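Local coordinates for lipocalin AI-4 (Rhodnius prolixus, PDB 5H9N), which binds cysteinyl leukotrienes such as leukotriene C4 in the saliva of a blood-feeding insect, carrying the lipid inside a lipocalin barrel, at residues V98-R110 and D121-P135. The protein carries 1 engineered substitution. Sequence-based numbering, arbitrary orientation.
With LTX ((5~{S},6~{R},7~{E},9~{E},11~{Z},14~{Z})-6-[(2~{R})-2-[[(4~{S})-4-azanyl-5-oxidanyl-5-oxidanylidene-pentanoyl]amino]-3-( 2-hydroxy-2-oxoethylamino)-3-oxidanylidene-propyl]sulfanyl-5-oxidanyl-icosa-7,9,11,14-tetraenoic acid), chain B.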
loop_
_atom_site.group_PDB
_atom_site.type_symbol
_atom_site.label_atom_id
_atom_site.label_comp_id
_atom_site.label_asym_id
_atom_site.label_seq_id
_atom_site.Cartn_x
_atom_site.Cartn_y
_atom_site.Cartn_z
ATOM N N VAL A 98 5.908 5.745 -0.281
ATOM C CA VAL A 98 6.318 7.002 -0.874
ATOM C C VAL A 98 6.720 8.014 0.194
ATOM O O VAL A 98 7.746 8.673 0.072
ATOM C CB VAL A 98 5.191 7.567 -1.763
ATOM C CG1 VAL A 98 5.599 8.891 -2.367
ATOM C CG2 VAL A 98 4.830 6.557 -2.859
ATOM N N GLU A 99 5.908 8.126 1.235
ATOM C CA GLU A 99 6.154 9.070 2.318
ATOM C C GLU A 99 5.462 8.559 3.563
ATOM O O GLU A 99 4.316 8.115 3.468
ATOM C CB GLU A 99 5.618 10.461 1.965
ATOM C CG GLU A 99 6.451 11.287 1.021
ATOM C CD GLU A 99 7.445 12.160 1.750
ATOM O OE1 GLU A 99 7.175 13.371 1.891
ATOM O OE2 GLU A 99 8.487 11.635 2.191
ATOM N N THR A 100 6.110 8.620 4.722
ATOM C CA THR A 100 5.450 8.228 5.972
ATOM C C THR A 100 6.100 8.918 7.148
ATOM O O THR A 100 7.290 9.219 7.093
ATOM C CB THR A 100 5.483 6.693 6.199
ATOM O OG1 THR A 100 4.772 6.366 7.398
ATOM C CG2 THR A 100 6.899 6.194 6.328
ATOM N N ASP A 101 5.324 9.193 8.198
ATOM C CA ASP A 101 5.911 9.662 9.453
ATOM C C ASP A 101 5.860 8.547 10.497
ATOM O O ASP A 101 6.162 8.774 11.665
ATOM C CB ASP A 101 5.219 10.943 9.950
ATOM C CG ASP A 101 3.827 10.702 10.520
ATOM O OD1 ASP A 101 3.235 9.644 10.254
ATOM O OD2 ASP A 101 3.330 11.603 11.227
ATOM N N TYR A 102 5.465 7.349 10.059
ATOM C CA TYR A 102 5.427 6.108 10.860
ATOM C C TYR A 102 4.366 6.081 11.958
ATOM O O TYR A 102 3.727 5.054 12.167
ATOM C CB TYR A 102 6.804 5.805 11.472
ATOM C CG TYR A 102 7.915 5.800 10.445
ATOM C CD1 TYR A 102 8.105 4.710 9.609
ATOM C CD2 TYR A 102 8.767 6.889 10.309
ATOM C CE1 TYR A 102 9.108 4.701 8.665
ATOM C CE2 TYR A 102 9.773 6.890 9.364
ATOM C CZ TYR A 102 9.946 5.794 8.554
ATOM O OH TYR A 102 10.956 5.803 7.613
ATOM N N ALA A 103 4.185 7.195 12.654
ATOM C CA ALA A 103 3.281 7.271 13.790
ATOM C C ALA A 103 1.852 7.686 13.439
ATOM O O ALA A 103 0.946 7.524 14.261
ATOM C CB ALA A 103 3.851 8.234 14.808
ATOM N N ASN A 104 1.641 8.221 12.236
ATOM C CA ASN A 104 0.311 8.693 11.874
ATOM C C ASN A 104 -0.136 8.230 10.502
ATOM O O ASN A 104 -1.225 7.657 10.372
ATOM C CB ASN A 104 0.243 10.217 11.933
ATOM C CG ASN A 104 0.517 10.757 13.317
ATOM O OD1 ASN A 104 -0.322 10.664 14.213
ATOM N ND2 ASN A 104 1.693 11.338 13.496
ATOM N N TYR A 105 0.661 8.501 9.474
ATOM C CA TYR A 105 0.212 8.275 8.104
ATOM C C TYR A 105 1.277 7.613 7.260
ATOM O O TYR A 105 2.466 7.697 7.569
ATOM C CB TYR A 105 -0.190 9.602 7.445
ATOM C CG TYR A 105 0.964 10.583 7.294
ATOM C CD1 TYR A 105 1.829 10.520 6.204
ATOM C CD2 TYR A 105 1.180 11.572 8.240
ATOM C CE1 TYR A 105 2.896 11.417 6.079
ATOM C CE2 TYR A 105 2.236 12.470 8.114
ATOM C CZ TYR A 105 3.084 12.384 7.036
ATOM O OH TYR A 105 4.131 13.283 6.925
ATOM N N ALA A 106 0.853 7.014 6.156
ATOM C CA ALA A 106 1.773 6.523 5.145
ATOM C C ALA A 106 1.105 6.584 3.793
ATOM O O ALA A 106 -0.023 6.099 3.634
ATOM C CB ALA A 106 2.214 5.102 5.453
ATOM N N LEU A 107 1.769 7.181 2.817
ATOM C CA LEU A 107 1.328 7.190 1.431
ATOM C C LEU A 107 2.089 6.116 0.689
ATOM O O LEU A 107 3.319 6.163 0.651
ATOM C CB LEU A 107 1.603 8.553 0.793
ATOM C CG LEU A 107 1.211 8.697 -0.674
ATOM C CD1 LEU A 107 -0.288 8.581 -0.843
ATOM C CD2 LEU A 107 1.760 9.995 -1.270
ATOM N N LEU A 108 1.373 5.137 0.147
ATOM C CA LEU A 108 1.969 4.023 -0.575
ATOM C C LEU A 108 1.554 4.007 -2.024
ATOM O O LEU A 108 0.470 4.483 -2.392
ATOM C CB LEU A 108 1.580 2.679 0.066
ATOM C CG LEU A 108 2.436 2.154 1.218
ATOM C CD1 LEU A 108 2.402 3.118 2.401
ATOM C CD2 LEU A 108 1.972 0.765 1.641
ATOM N N TYR A 109 2.402 3.415 -2.843
ATOM C CA TYR A 109 2.076 3.067 -4.219
ATOM C C TYR A 109 1.970 1.558 -4.279
ATOM O O TYR A 109 2.825 0.868 -3.712
ATOM C CB TYR A 109 3.153 3.576 -5.171
ATOM C CG TYR A 109 2.965 3.129 -6.602
ATOM C CD1 TYR A 109 1.968 3.687 -7.395
ATOM C CD2 TYR A 109 3.774 2.147 -7.163
ATOM C CE1 TYR A 109 1.789 3.288 -8.700
ATOM C CE2 TYR A 109 3.605 1.742 -8.465
ATOM C CZ TYR A 109 2.607 2.302 -9.229
ATOM O OH TYR A 109 2.471 1.877 -10.538
ATOM N N ARG A 110 0.919 1.040 -4.906
ATOM C CA ARG A 110 0.742 -0.391 -5.051
ATOM C C ARG A 110 0.481 -0.732 -6.508
ATOM O O ARG A 110 -0.196 0.016 -7.209
ATOM C CB ARG A 110 -0.414 -0.886 -4.172
ATOM C CG ARG A 110 -0.614 -2.404 -4.187
ATOM C CD ARG A 110 -1.517 -2.885 -3.056
ATOM N NE ARG A 110 -2.877 -2.389 -3.205
ATOM C CZ ARG A 110 -3.803 -2.455 -2.251
ATOM N NH1 ARG A 110 -3.498 -2.992 -1.072
ATOM N NH2 ARG A 110 -5.010 -1.953 -2.464
ATOM N N ASP A 121 -2.725 -0.346 -10.721
ATOM C CA ASP A 121 -1.978 0.302 -9.651
ATOM C C ASP A 121 -2.862 1.296 -8.910
ATOM O O ASP A 121 -4.038 1.490 -9.256
ATOM C CB ASP A 121 -0.676 0.948 -10.171
ATOM C CG ASP A 121 -0.892 2.118 -11.094
ATOM O OD1 ASP A 121 -2.045 2.542 -11.315
ATOM O OD2 ASP A 121 0.133 2.643 -11.583
ATOM N N ASN A 122 -2.309 1.905 -7.874
ATOM C CA ASN A 122 -3.078 2.788 -7.019
ATOM C C ASN A 122 -2.127 3.535 -6.116
ATOM O O ASN A 122 -0.998 3.070 -5.865
ATOM C CB ASN A 122 -4.089 1.995 -6.189
ATOM C CG ASN A 122 -5.370 2.764 -5.934
ATOM O OD1 ASN A 122 -5.447 3.983 -6.132
ATOM N ND2 ASN A 122 -6.394 2.048 -5.492
ATOM N N PHE A 123 -2.573 4.687 -5.629
ATOM C CA PHE A 123 -1.933 5.318 -4.474
ATOM C C PHE A 123 -2.876 5.194 -3.298
ATOM O O PHE A 123 -4.080 5.405 -3.430
ATOM C CB PHE A 123 -1.583 6.776 -4.742
ATOM C CG PHE A 123 -0.415 6.954 -5.671
ATOM C CD1 PHE A 123 -0.608 6.995 -7.046
ATOM C CD2 PHE A 123 0.885 7.085 -5.176
ATOM C CE1 PHE A 123 0.463 7.172 -7.912
ATOM C CE2 PHE A 123 1.953 7.252 -6.030
ATOM C CZ PHE A 123 1.745 7.302 -7.405
ATOM N N LEU A 124 -2.302 4.812 -2.160
ATOM C CA LEU A 124 -3.023 4.422 -0.957
ATOM C C LEU A 124 -2.595 5.285 0.201
ATOM O O LEU A 124 -1.401 5.484 0.405
ATOM C CB LEU A 124 -2.727 2.961 -0.623
ATOM C CG LEU A 124 -2.891 1.924 -1.736
ATOM C CD1 LEU A 124 -2.467 0.552 -1.241
ATOM C CD2 LEU A 124 -4.308 1.877 -2.236
ATOM N N LEU A 125 -3.551 5.764 0.978
ATOM C CA LEU A 125 -3.250 6.465 2.216
ATOM C C LEU A 125 -3.662 5.603 3.396
ATOM O O LEU A 125 -4.856 5.269 3.559
ATOM C CB LEU A 125 -3.953 7.813 2.281
ATOM C CG LEU A 125 -3.674 8.627 3.558
ATOM C CD1 LEU A 125 -2.193 9.005 3.630
ATOM C CD2 LEU A 125 -4.556 9.866 3.618
ATOM N N PHE A 126 -2.651 5.238 4.183
ATOM C CA PHE A 126 -2.830 4.501 5.419
ATOM C C PHE A 126 -2.723 5.433 6.613
ATOM O O PHE A 126 -1.942 6.393 6.603
ATOM C CB PHE A 126 -1.802 3.376 5.542
ATOM C CG PHE A 126 -1.990 2.272 4.545
ATOM C CD1 PHE A 126 -1.459 2.380 3.258
ATOM C CD2 PHE A 126 -2.723 1.138 4.859
ATOM C CE1 PHE A 126 -1.630 1.364 2.335
ATOM C CE2 PHE A 126 -2.895 0.129 3.932
ATOM C CZ PHE A 126 -2.342 0.246 2.678
ATOM N N ASN A 127 -3.495 5.126 7.647
ATOM C CA ASN A 127 -3.530 5.900 8.875
ATOM C C ASN A 127 -3.473 4.971 10.072
ATOM O O ASN A 127 -4.036 3.867 10.031
ATOM C CB ASN A 127 -4.807 6.756 8.930
ATOM C CG ASN A 127 -4.592 8.160 8.409
ATOM O OD1 ASN A 127 -3.863 8.932 9.031
ATOM N ND2 ASN A 127 -5.253 8.520 7.300
ATOM N N ARG A 128 -2.800 5.389 11.137
ATOM C CA ARG A 128 -2.764 4.590 12.352
ATOM C C ARG A 128 -4.121 4.549 13.051
ATOM O O ARG A 128 -4.406 3.615 13.799
ATOM C CB ARG A 128 -1.692 5.125 13.314
ATOM C CG ARG A 128 -0.247 4.910 12.838
ATOM C CD ARG A 128 0.071 3.450 12.599
ATOM N NE ARG A 128 1.513 3.257 12.459
ATOM C CZ ARG A 128 2.101 2.066 12.395
ATOM N NH1 ARG A 128 1.363 0.964 12.464
ATOM N NH2 ARG A 128 3.420 1.976 12.282
ATOM N N GLN A 129 -4.933 5.579 12.833
ATOM C CA GLN A 129 -6.291 5.627 13.376
ATOM C C GLN A 129 -7.314 5.439 12.256
ATOM O O GLN A 129 -7.136 5.971 11.166
ATOM C CB GLN A 129 -6.554 6.958 14.076
ATOM C CG GLN A 129 -5.608 7.262 15.216
ATOM C CD GLN A 129 -5.876 8.617 15.841
ATOM O OE1 GLN A 129 -6.910 8.826 16.479
ATOM N NE2 GLN A 129 -4.944 9.547 15.661
ATOM N N SER A 130 -8.395 4.714 12.526
ATOM C CA SER A 130 -9.443 4.525 11.515
ATOM C C SER A 130 -10.092 5.852 11.131
ATOM O O SER A 130 -10.623 5.986 10.032
ATOM C CB SER A 130 -10.504 3.534 11.996
ATOM O OG SER A 130 -11.197 4.044 13.113
ATOM N N SER A 131 -10.046 6.820 12.040
ATOM C CA SER A 131 -10.588 8.152 11.786
ATOM C C SER A 131 -9.622 9.069 11.054
ATOM O O SER A 131 -9.954 10.229 10.788
ATOM C CB SER A 131 -10.984 8.821 13.095
ATOM O OG SER A 131 -9.869 8.844 13.968
ATOM N N GLY A 132 -8.433 8.571 10.735
ATOM C CA GLY A 132 -7.428 9.416 10.109
ATOM C C GLY A 132 -7.864 9.930 8.749
ATOM O O GLY A 132 -8.543 9.245 7.992
ATOM N N GLU A 133 -7.481 11.160 8.435
ATOM C CA GLU A 133 -7.818 11.696 7.130
ATOM C C GLU A 133 -6.538 12.182 6.457
ATOM O O GLU A 133 -5.497 11.557 6.620
ATOM C CB GLU A 133 -8.900 12.776 7.259
ATOM C CG GLU A 133 -10.253 12.177 7.685
ATOM C CD GLU A 133 -11.347 13.214 7.862
ATOM O OE1 GLU A 133 -11.792 13.789 6.849
ATOM O OE2 GLU A 133 -11.774 13.439 9.014
ATOM N N ILE A 134 -6.600 13.262 5.689
ATOM C CA ILE A 134 -5.433 13.630 4.890
ATOM C C ILE A 134 -4.520 14.540 5.705
ATOM O O ILE A 134 -4.920 15.631 6.106
ATOM C CB ILE A 134 -5.836 14.312 3.572
ATOM C CG1 ILE A 134 -6.825 13.407 2.816
ATOM C CG2 ILE A 134 -4.593 14.645 2.736
ATOM C CD1 ILE A 134 -7.308 13.951 1.507
ATOM N N PRO A 135 -3.287 14.094 5.971
ATOM C CA PRO A 135 -2.398 14.863 6.842
ATOM C C PRO A 135 -1.853 16.102 6.149
ATOM O O PRO A 135 -1.570 16.084 4.948
ATOM C CB PRO A 135 -1.267 13.874 7.146
ATOM C CG PRO A 135 -1.197 13.030 5.937
ATOM C CD PRO A 135 -2.630 12.877 5.464
HETATM O O2 LTX B . -3.806 -1.576 -5.725
HETATM C C1 LTX B . -5.013 -1.284 -5.895
HETATM O O1 LTX B . -5.720 -0.776 -4.990
HETATM C C2 LTX B . -5.631 -1.539 -7.249
HETATM C C3 LTX B . -6.567 -2.739 -7.161
HETATM C C4 LTX B . -5.906 -3.882 -6.392
HETATM C C5 LTX B . -6.713 -5.166 -6.531
HETATM O O3 LTX B . -7.937 -5.072 -5.788
HETATM C C6 LTX B . -5.926 -6.385 -6.060
HETATM C C7 LTX B . -5.611 -6.300 -4.572
HETATM C C8 LTX B . -4.355 -6.196 -4.104
HETATM C C9 LTX B . -4.108 -6.140 -2.654
HETATM C C10 LTX B . -2.896 -6.266 -2.094
HETATM C C11 LTX B . -2.750 -6.212 -0.636
HETATM C C12 LTX B . -1.611 -6.292 0.065
HETATM C C13 LTX B . -0.224 -6.458 -0.530
HETATM C C14 LTX B . 0.328 -5.143 -1.043
HETATM C C15 LTX B . 0.812 -4.187 -0.258
HETATM C C16 LTX B . 0.874 -4.328 1.245
HETATM C C17 LTX B . 0.629 -2.974 1.904
HETATM C C18 LTX B . 0.900 -3.072 3.399
HETATM C C19 LTX B . 0.390 -1.854 4.154
HETATM C C20 LTX B . 0.708 -1.964 5.633
HETATM O O32 LTX B . -8.937 -8.875 -0.885
HETATM C C21 LTX B . -8.330 -8.836 -1.972
HETATM O O31 LTX B . -7.920 -7.778 -2.493
HETATM C CA3 LTX B . -8.086 -10.136 -2.692
HETATM N N3 LTX B . -7.327 -9.901 -3.911
HETATM C C22 LTX B . -7.208 -10.798 -4.886
HETATM O O33 LTX B . -7.746 -11.889 -4.812
HETATM C CA2 LTX B . -6.391 -10.462 -6.103
HETATM C CB2 LTX B . -5.760 -9.072 -6.029
HETATM S SG2 LTX B . -6.913 -7.808 -6.452
HETATM N N2 LTX B . -7.181 -10.633 -7.304
HETATM C CD1 LTX B . -6.731 -11.329 -8.338
HETATM O OE1 LTX B . -5.544 -11.558 -8.525
HETATM C CG1 LTX B . -7.808 -11.812 -9.282
HETATM C CB1 LTX B . -7.217 -12.307 -10.593
HETATM C CA1 LTX B . -8.292 -12.298 -11.676
HETATM N N1 LTX B . -8.970 -10.985 -11.685
HETATM C C23 LTX B . -9.306 -13.373 -11.427
HETATM O O11 LTX B . -10.510 -13.045 -11.333
HETATM O O12 LTX B . -8.910 -14.554 -11.331
HETATM O O HOH W 1 -2.504 8.813 14.185
#
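Leu-108 and Leu-124 form a hydrogen-bonded pair in the antiparallel hairpin of strands 105-112 and 120-127, part of the lipocalin beta-barrel. The antiparallel assignment rests on an angle of 161° between the strand directions and on paired backbone bonds at Ala-106/Phe-126, Leu-108/Leu-124 and Arg-110/Asn-122. The side chains of these three pairs point into the barrel, where Leu-108, Arg-110, Asn-122 and Phe-126 line the leukotriene pocket, and here packing is tight. Leu-124 CD1 sits over the centre of one face of the Arg-110 guanidinium, 3.4 Å from CZ, while ligand atom C9 lies over the opposite face. The Arg-110 side chain starts with CG anti to the backbone N (chi1 -176°) and bends at chi3, which brings NE to 2.8 Å from ligand O2 and NH2 to ligand O1. Asn-122 ND2 donates to the same O1, so three protein donors grip the ligand carboxylate; Arg-110 NH1 is hydrogen-bonded to Tyr-48 OH. Farther along, Phe-126 turns a face to C19 of the lipid tail, and Leu-108 CD2 reaches Phe-126 CE1 at 3.7 Å. On the other face of the sheet, Tyr-109 and Phe-123 pack obliquely, their planes 53° apart, and Tyr-109 OH donates to the anti lone pair of Asp-121 OD2 (2.7 Å); OD1 of the same carboxylate is salt-bridged to Arg-37.

The solvent side is looser: a water links exposed Asn-104 OD1 to Gln-129 NE2. Firm contacts border it. Pro-135 CG makes a CH-pi contact over one face of the Tyr-105 ring, 3.8 Å from its centroid. Arg-128, also bonded to Thr-28 O, grips Tyr-102 O side-on, with NE at 2.9 Å and NH2 at 3.1 Å.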